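Local coordinates for superantigen-like protein SSL8 (Staphylococcus aureus, PDB 3R2T), which is of unknown function but belongs to the staphylococcal and streptococcal toxin family as a superantigen-like protein, probably secreted, at residues 175-186 / 227-238. Residues are numbered along the deposited sequence; the frame is centred on the assembly and turned at random.
Sequences IQKEEVSLKELD and LDFERMADVINS. With SO4 (sulfate ion), chain D.
I175 lays its CG2 methyl against S238 CB, and the hydroxyl of S238 reaches back to the loop before the strand, where OG donates to K177 O at 2.6 Å. S238 N bonds to E178 O, so hydroxyl and backbone N-H both grip the chain just before the short antiparallel pair 179-181 with 235-237. E179 runs its extended chain past V235, CG to CB 3.9 Å, while its carboxylate reaches K141 N. V180 and I236 form the hydrogen-bonded pair: V180 N to I236 O is nearly straight (174°) and lies in the carbonyl plane, and I236 N returns to V180 O at 2.8 Å. S181, paired with V235, ends the strand and N-caps helix 182-197, its OG accepting from E184 N. L182 N continues the pairing to D234 O at 2.9 Å. L182 swings CG away from its own N (chi1 -175°), bringing CD1 to I236 CD1, which also meets L185 CD1; CD2 lies against the guanidinium of R231, whose NH2 bonds to E220 O. K183 curls at its end, bringing NZ 3.5 Å from M232 SD. D186 and L227 lie alongside, pointing oppositely, D186 OD1 3.3 Å from L227 CB; the carboxylate is held by Y67 and R190. Strand 179-181 leads directly into helix 182-197 of the beta-grasp domain; L182 and I236 pack on strands 207-213 and 218-222, L185 on 207-213, while E179, K183 and F229 touch strand 133-141 of the OB-fold part.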
ATOM      1  N   ILE A 175      -8.821  -9.571  27.163  1.00 48.99           N
ATOM      2  CA  ILE A 175      -7.625  -9.112  26.517  1.00 47.56           C
ATOM      3  C   ILE A 175      -6.501  -9.949  27.089  1.00 47.91           C
ATOM      4  O   ILE A 175      -6.287  -9.985  28.290  1.00 47.99           O
ATOM      5  CB  ILE A 175      -7.415  -7.613  26.784  1.00 46.78           C
ATOM      6  CG1 ILE A 175      -8.652  -6.830  26.292  1.00 44.95           C
ATOM      7  CG2 ILE A 175      -6.110  -7.121  26.123  1.00 43.19           C
ATOM      8  CD1 ILE A 175      -8.692  -5.399  26.732  1.00 44.80           C
ATOM      9  N   GLN A 176      -5.820 -10.663  26.210  1.00 49.96           N
ATOM     10  CA  GLN A 176      -4.697 -11.523  26.592  1.00 52.34           C
ATOM     11  C   GLN A 176      -3.348 -10.800  26.786  1.00 50.89           C
ATOM     12  O   GLN A 176      -2.506 -11.230  27.589  1.00 53.98           O
ATOM     13  CB  GLN A 176      -4.550 -12.701  25.603  1.00 53.98           C
ATOM     14  CG  GLN A 176      -5.107 -12.549  24.127  1.00 59.70           C
ATOM     15  CD  GLN A 176      -4.735 -11.265  23.358  1.00 62.85           C
ATOM     16  OE1 GLN A 176      -4.920 -10.133  23.856  1.00 64.23           O
ATOM     17  NE2 GLN A 176      -4.279 -11.439  22.102  1.00 59.86           N
ATOM     18  N   LYS A 177      -3.166  -9.689  26.091  1.00 46.50           N
ATOM     19  CA  LYS A 177      -1.917  -8.952  26.132  1.00 46.02           C
ATOM     20  C   LYS A 177      -1.878  -7.766  27.101  1.00 44.02           C
ATOM     21  O   LYS A 177      -2.867  -7.065  27.265  1.00 43.63           O
ATOM     22  CB  LYS A 177      -1.623  -8.426  24.730  1.00 44.37           C
ATOM     23  CG  LYS A 177      -1.474  -9.517  23.669  1.00 47.41           C
ATOM     24  CD  LYS A 177      -1.351  -8.876  22.269  1.00 47.39           C
ATOM     25  CE  LYS A 177       0.042  -8.444  21.917  1.00 48.41           C
ATOM     26  NZ  LYS A 177       0.894  -7.823  22.954  1.00 47.57           N
ATOM     27  N   GLU A 178      -0.711  -7.554  27.706  1.00 42.74           N
ATOM     28  CA  GLU A 178      -0.461  -6.426  28.624  1.00 42.43           C
ATOM     29  C   GLU A 178      -0.461  -5.131  27.820  1.00 41.41           C
ATOM     30  O   GLU A 178      -0.968  -4.079  28.263  1.00 36.46           O
ATOM     31  CB  GLU A 178       0.892  -6.596  29.294  1.00 44.18           C
ATOM     32  CG  GLU A 178       0.961  -7.866  30.130  1.00 49.75           C
ATOM     33  CD  GLU A 178       2.374  -8.278  30.528  1.00 53.85           C
ATOM     34  OE1 GLU A 178       2.488  -9.317  31.215  1.00 57.30           O
ATOM     35  OE2 GLU A 178       3.357  -7.595  30.148  1.00 54.46           O
ATOM     36  N   GLU A 179       0.114  -5.225  26.625  1.00 40.56           N
ATOM     37  CA  GLU A 179       0.167  -4.116  25.701  1.00 39.99           C
ATOM     38  C   GLU A 179      -0.614  -4.575  24.462  1.00 39.08           C
ATOM     39  O   GLU A 179      -0.231  -5.543  23.806  1.00 39.30           O
ATOM     40  CB  GLU A 179       1.621  -3.793  25.353  1.00 40.91           C
ATOM     41  CG  GLU A 179       1.767  -2.554  24.457  1.00 49.09           C
ATOM     42  CD  GLU A 179       3.230  -2.215  24.088  1.00 53.66           C
ATOM     43  OE1 GLU A 179       3.751  -2.784  23.097  1.00 50.17           O
ATOM     44  OE2 GLU A 179       3.819  -1.330  24.765  1.00 57.33           O
ATOM     45  N   VAL A 180      -1.692  -3.881  24.140  1.00 38.32           N
ATOM     46  CA  VAL A 180      -2.526  -4.245  23.023  1.00 38.89           C
ATOM     47  C   VAL A 180      -2.716  -3.052  22.057  1.00 38.94           C
ATOM     48  O   VAL A 180      -2.921  -1.912  22.482  1.00 39.90           O
ATOM     49  CB  VAL A 180      -3.880  -4.757  23.546  1.00 38.46           C
ATOM     50  CG1 VAL A 180      -4.646  -3.643  24.170  1.00 36.61           C
ATOM     51  CG2 VAL A 180      -4.695  -5.434  22.437  1.00 37.51           C
ATOM     52  N   SER A 181      -2.626  -3.317  20.752  1.00 38.12           N
ATOM     53  CA  SER A 181      -2.784  -2.257  19.758  1.00 36.82           C
ATOM     54  C   SER A 181      -4.256  -1.912  19.628  1.00 35.46           C
ATOM     55  O   SER A 181      -5.113  -2.749  19.848  1.00 34.88           O
ATOM     56  CB  SER A 181      -2.232  -2.697  18.386  1.00 38.16           C
ATOM     57  OG  SER A 181      -3.002  -3.771  17.815  1.00 41.05           O
ATOM     58  N   LEU A 182      -4.538  -0.661  19.275  1.00 35.56           N
ATOM     59  CA  LEU A 182      -5.885  -0.212  19.062  1.00 35.02           C
ATOM     60  C   LEU A 182      -6.453  -0.973  17.856  1.00 35.40           C
ATOM     61  O   LEU A 182      -7.637  -1.214  17.778  1.00 34.99           O
ATOM     62  CB  LEU A 182      -5.868   1.269  18.770  1.00 35.59           C
ATOM     63  CG  LEU A 182      -7.179   2.017  18.612  1.00 37.86           C
ATOM     64  CD1 LEU A 182      -7.985   1.966  19.939  1.00 34.99           C
ATOM     65  CD2 LEU A 182      -6.881   3.477  18.173  1.00 36.51           C
ATOM     66  N   LYS A 183      -5.572  -1.331  16.928  1.00 34.17           N
ATOM     67  CA  LYS A 183      -5.927  -2.099  15.757  1.00 36.49           C
ATOM     68  C   LYS A 183      -6.604  -3.395  16.173  1.00 37.28           C
ATOM     69  O   LYS A 183      -7.697  -3.736  15.663  1.00 35.82           O
ATOM     70  CB  LYS A 183      -4.661  -2.399  14.948  1.00 37.21           C
ATOM     71  CG  LYS A 183      -4.851  -3.304  13.751  1.00 38.89           C
ATOM     72  CD  LYS A 183      -3.513  -3.732  13.198  1.00 36.56           C
ATOM     73  CE  LYS A 183      -3.681  -4.562  11.939  1.00 39.28           C
ATOM     74  NZ  LYS A 183      -4.235  -3.699  10.861  1.00 39.35           N
ATOM     75  N   GLU A 184      -5.968  -4.119  17.103  1.00 38.20           N
ATOM     76  CA  GLU A 184      -6.513  -5.415  17.569  1.00 39.53           C
ATOM     77  C   GLU A 184      -7.860  -5.247  18.289  1.00 38.74           C
ATOM     78  O   GLU A 184      -8.797  -5.992  18.026  1.00 38.51           O
ATOM     79  CB  GLU A 184      -5.483  -6.200  18.423  1.00 39.53           C
ATOM     80  CG  GLU A 184      -6.053  -7.440  19.100  1.00 41.13           C
ATOM     81  CD  GLU A 184      -5.007  -8.388  19.705  1.00 47.60           C
ATOM     82  OE1 GLU A 184      -3.775  -8.104  19.676  1.00 48.61           O
ATOM     83  OE2 GLU A 184      -5.442  -9.447  20.216  1.00 51.55           O
ATOM     84  N   LEU A 185      -7.952  -4.259  19.173  1.00 37.81           N
ATOM     85  CA  LEU A 185      -9.202  -4.009  19.900  1.00 37.93           C
ATOM     86  C   LEU A 185     -10.304  -3.637  18.926  1.00 37.17           C
ATOM     87  O   LEU A 185     -11.385  -4.174  18.988  1.00 37.62           O
ATOM     88  CB  LEU A 185      -9.024  -2.887  20.906  1.00 37.86           C
ATOM     89  CG  LEU A 185      -8.072  -3.174  22.054  1.00 40.94           C
ATOM     90  CD1 LEU A 185      -7.996  -1.975  22.985  1.00 43.33           C
ATOM     91  CD2 LEU A 185      -8.512  -4.399  22.825  1.00 42.39           C
ATOM     92  N   ASP A 186     -10.003  -2.713  18.018  1.00 37.00           N
ATOM     93  CA  ASP A 186     -10.947  -2.266  16.996  1.00 37.36           C
ATOM     94  C   ASP A 186     -11.514  -3.406  16.164  1.00 38.41           C
ATOM     95  O   ASP A 186     -12.723  -3.484  15.952  1.00 40.13           O
ATOM     96  CB  ASP A 186     -10.241  -1.311  16.042  1.00 37.18           C
ATOM     97  CG  ASP A 186     -11.116  -0.924  14.826  1.00 39.26           C
ATOM     98  OD1 ASP A 186     -10.712  -1.251  13.692  1.00 40.91           O
ATOM     99  OD2 ASP A 186     -12.207  -0.334  14.999  1.00 38.72           O
ATOM    100  N   LEU A 227     -10.880   1.823  10.743  1.00 40.78           N
ATOM    101  CA  LEU A 227      -9.994   2.563  11.633  1.00 40.64           C
ATOM    102  C   LEU A 227      -8.882   3.225  10.801  1.00 42.77           C
ATOM    103  O   LEU A 227      -8.293   2.570   9.943  1.00 44.25           O
ATOM    104  CB  LEU A 227      -9.343   1.591  12.614  1.00 39.02           C
ATOM    105  CG  LEU A 227      -8.349   2.195  13.611  1.00 38.45           C
ATOM    106  CD1 LEU A 227      -9.016   3.258  14.534  1.00 33.38           C
ATOM    107  CD2 LEU A 227      -7.723   1.083  14.431  1.00 35.11           C
ATOM    108  N   ASP A 228      -8.611   4.511  11.057  0.50 43.12           N
ATOM    109  CA  ASP A 228      -7.554   5.259  10.358  0.50 43.83           C
ATOM    110  C   ASP A 228      -6.241   4.483  10.375  0.50 43.30           C
ATOM    111  O   ASP A 228      -5.781   4.065  11.444  0.50 41.58           O
ATOM    112  CB  ASP A 228      -7.277   6.611  11.032  0.50 44.14           C
ATOM    113  CG  ASP A 228      -8.454   7.569  10.979  0.50 47.03           C
ATOM    114  OD1 ASP A 228      -9.533   7.186  10.485  0.50 51.00           O
ATOM    115  OD2 ASP A 228      -8.285   8.727  11.438  0.50 51.05           O
ATOM    116  N   PHE A 229      -5.634   4.305   9.201  1.00 43.15           N
ATOM    117  CA  PHE A 229      -4.358   3.575   9.098  1.00 43.29           C
ATOM    118  C   PHE A 229      -3.269   4.113  10.046  1.00 41.98           C
ATOM    119  O   PHE A 229      -2.483   3.341  10.589  1.00 42.50           O
ATOM    120  CB  PHE A 229      -3.833   3.507   7.651  1.00 43.14           C
ATOM    121  CG  PHE A 229      -4.712   2.690   6.717  1.00 43.13           C
ATOM    122  CD1 PHE A 229      -4.839   1.311   6.887  1.00 40.98           C
ATOM    123  CD2 PHE A 229      -5.390   3.284   5.688  1.00 37.01           C
ATOM    124  CE1 PHE A 229      -5.635   0.561   6.043  1.00 45.70           C
ATOM    125  CE2 PHE A 229      -6.194   2.535   4.831  1.00 43.32           C
ATOM    126  CZ  PHE A 229      -6.309   1.169   5.006  1.00 43.45           C
ATOM    127  N   GLU A 230      -3.244   5.419  10.257  1.00 42.72           N
ATOM    128  CA  GLU A 230      -2.248   6.041  11.137  1.00 43.69           C
ATOM    129  C   GLU A 230      -2.526   5.842  12.631  1.00 42.67           C
ATOM    130  O   GLU A 230      -1.719   6.248  13.462  1.00 42.83           O
ATOM    131  CB  GLU A 230      -2.106   7.518  10.801  1.00 45.82           C
ATOM    132  CG  GLU A 230      -1.546   7.753   9.398  1.00 52.07           C
ATOM    133  CD  GLU A 230      -1.565   9.213   8.964  1.00 59.16           C
ATOM    134  OE1 GLU A 230      -2.291  10.031   9.582  1.00 65.53           O
ATOM    135  OE2 GLU A 230      -0.866   9.536   7.985  1.00 63.48           O
ATOM    136  N   ARG A 231      -3.654   5.213  12.975  1.00 42.31           N
ATOM    137  CA  ARG A 231      -3.982   4.935  14.378  1.00 42.13           C
ATOM    138  C   ARG A 231      -3.710   3.486  14.765  1.00 41.11           C
ATOM    139  O   ARG A 231      -3.709   3.128  15.960  1.00 38.89           O
ATOM    140  CB  ARG A 231      -5.444   5.238  14.665  1.00 41.73           C
ATOM    141  CG  ARG A 231      -5.805   6.681  14.492  1.00 45.12           C
ATOM    142  CD  ARG A 231      -7.310   6.879  14.737  1.00 47.34           C
ATOM    143  NE  ARG A 231      -7.632   6.791  16.154  1.00 43.83           N
ATOM    144  CZ  ARG A 231      -8.864   6.811  16.654  1.00 42.33           C
ATOM    145  NH1 ARG A 231      -9.930   6.881  15.850  1.00 39.98           N
ATOM    146  NH2 ARG A 231      -9.028   6.749  17.970  1.00 43.04           N
ATOM    147  N   MET A 232      -3.454   2.653  13.764  1.00 41.64           N
ATOM    148  CA  MET A 232      -3.257   1.232  14.000  1.00 40.83           C
ATOM    149  C   MET A 232      -1.973   0.876  14.747  1.00 42.83           C
ATOM    150  O   MET A 232      -1.785  -0.278  15.137  1.00 44.06           O
ATOM    151  CB  MET A 232      -3.349   0.492  12.685  1.00 41.55           C
ATOM    152  CG  MET A 232      -4.744   0.513  12.098  1.00 39.60           C
ATOM    153  SD  MET A 232      -4.736  -0.266  10.484  1.00 41.54           S
ATOM    154  CE  MET A 232      -6.516  -0.273  10.119  1.00 38.80           C
ATOM    155  N   ALA A 233      -1.093   1.854  14.940  1.00 43.28           N
ATOM    156  CA  ALA A 233       0.131   1.633  15.682  1.00 43.71           C
ATOM    157  C   ALA A 233      -0.018   2.078  17.136  1.00 43.13           C
ATOM    158  O   ALA A 233       0.897   1.856  17.907  1.00 43.66           O
ATOM    159  CB  ALA A 233       1.312   2.359  15.031  1.00 44.38           C
ATOM    160  N   ASP A 234      -1.143   2.702  17.511  1.00 42.77           N
ATOM    161  CA  ASP A 234      -1.346   3.151  18.910  1.00 43.62           C
ATOM    162  C   ASP A 234      -1.462   1.941  19.820  1.00 42.25           C
ATOM    163  O   ASP A 234      -2.165   0.994  19.506  1.00 41.35           O
ATOM    164  CB  ASP A 234      -2.593   4.022  19.077  1.00 44.34           C
ATOM    165  CG  ASP A 234      -2.455   5.398  18.442  1.00 49.08           C
ATOM    166  OD1 ASP A 234      -1.508   5.645  17.660  1.00 54.95           O
ATOM    167  OD2 ASP A 234      -3.322   6.253  18.735  1.00 56.25           O
ATOM    168  N   VAL A 235      -0.780   1.987  20.959  1.00 42.72           N
ATOM    169  CA  VAL A 235      -0.758   0.869  21.878  1.00 41.73           C
ATOM    170  C   VAL A 235      -1.323   1.300  23.210  1.00 42.32           C
ATOM    171  O   VAL A 235      -1.062   2.406  23.680  1.00 41.13           O
ATOM    172  CB  VAL A 235       0.686   0.310  22.051  1.00 44.80           C
ATOM    173  CG1 VAL A 235       1.267  -0.101  20.688  1.00 43.50           C
ATOM    174  CG2 VAL A 235       1.627   1.350  22.731  1.00 42.59           C
ATOM    175  N   ILE A 236      -2.089   0.397  23.815  1.00 41.31           N
ATOM    176  CA  ILE A 236      -2.753   0.626  25.083  1.00 41.35           C
ATOM    177  C   ILE A 236      -2.373  -0.406  26.157  1.00 41.53           C
ATOM    178  O   ILE A 236      -2.294  -1.622  25.885  1.00 41.37           O
ATOM    179  CB  ILE A 236      -4.271   0.536  24.846  1.00 41.18           C
ATOM    180  CG1 ILE A 236      -4.690   1.521  23.742  1.00 43.17           C
ATOM    181  CG2 ILE A 236      -5.035   0.815  26.107  1.00 42.85           C
ATOM    182  CD1 ILE A 236      -6.151   1.362  23.333  1.00 44.29           C
ATOM    183  N   ASN A 237      -2.132   0.084  27.370  1.00 41.37           N
ATOM    184  CA  ASN A 237      -1.834  -0.761  28.538  1.00 42.17           C
ATOM    185  C   ASN A 237      -3.164  -1.366  29.017  1.00 41.21           C
ATOM    186  O   ASN A 237      -3.964  -0.692  29.658  1.00 42.29           O
ATOM    187  CB  ASN A 237      -1.175   0.091  29.636  1.00 44.33           C
ATOM    188  CG  ASN A 237      -0.922  -0.679  30.908  1.00 45.72           C
ATOM    189  OD1 ASN A 237      -1.414  -1.787  31.077  1.00 52.16           O
ATOM    190  ND2 ASN A 237      -0.155  -0.083  31.827  1.00 52.17           N
ATOM    191  N   SER A 238      -3.396  -2.639  28.694  1.00 39.75           N
ATOM    192  CA  SER A 238      -4.652  -3.311  29.020  1.00 39.01           C
ATOM    193  C   SER A 238      -5.047  -3.253  30.496  1.00 39.07           C
ATOM    194  O   SER A 238      -6.224  -3.213  30.808  1.00 38.23           O
ATOM    195  CB  SER A 238      -4.651  -4.765  28.524  1.00 38.83           C
ATOM    196  OG  SER A 238      -3.645  -5.523  29.159  1.00 38.18           O
TER
HETATM  197  S   SO4 D 234      -5.252   7.444   7.202  0.50 47.58           S
HETATM  198  O1  SO4 D 234      -4.204   7.076   6.249  0.50 44.46           O
HETATM  199  O2  SO4 D 234      -4.631   7.536   8.531  0.50 45.05           O
HETATM  200  O3  SO4 D 234      -5.817   8.753   6.881  0.50 44.96           O
HETATM  201  O4  SO4 D 234      -6.305   6.427   7.171  0.50 41.85           O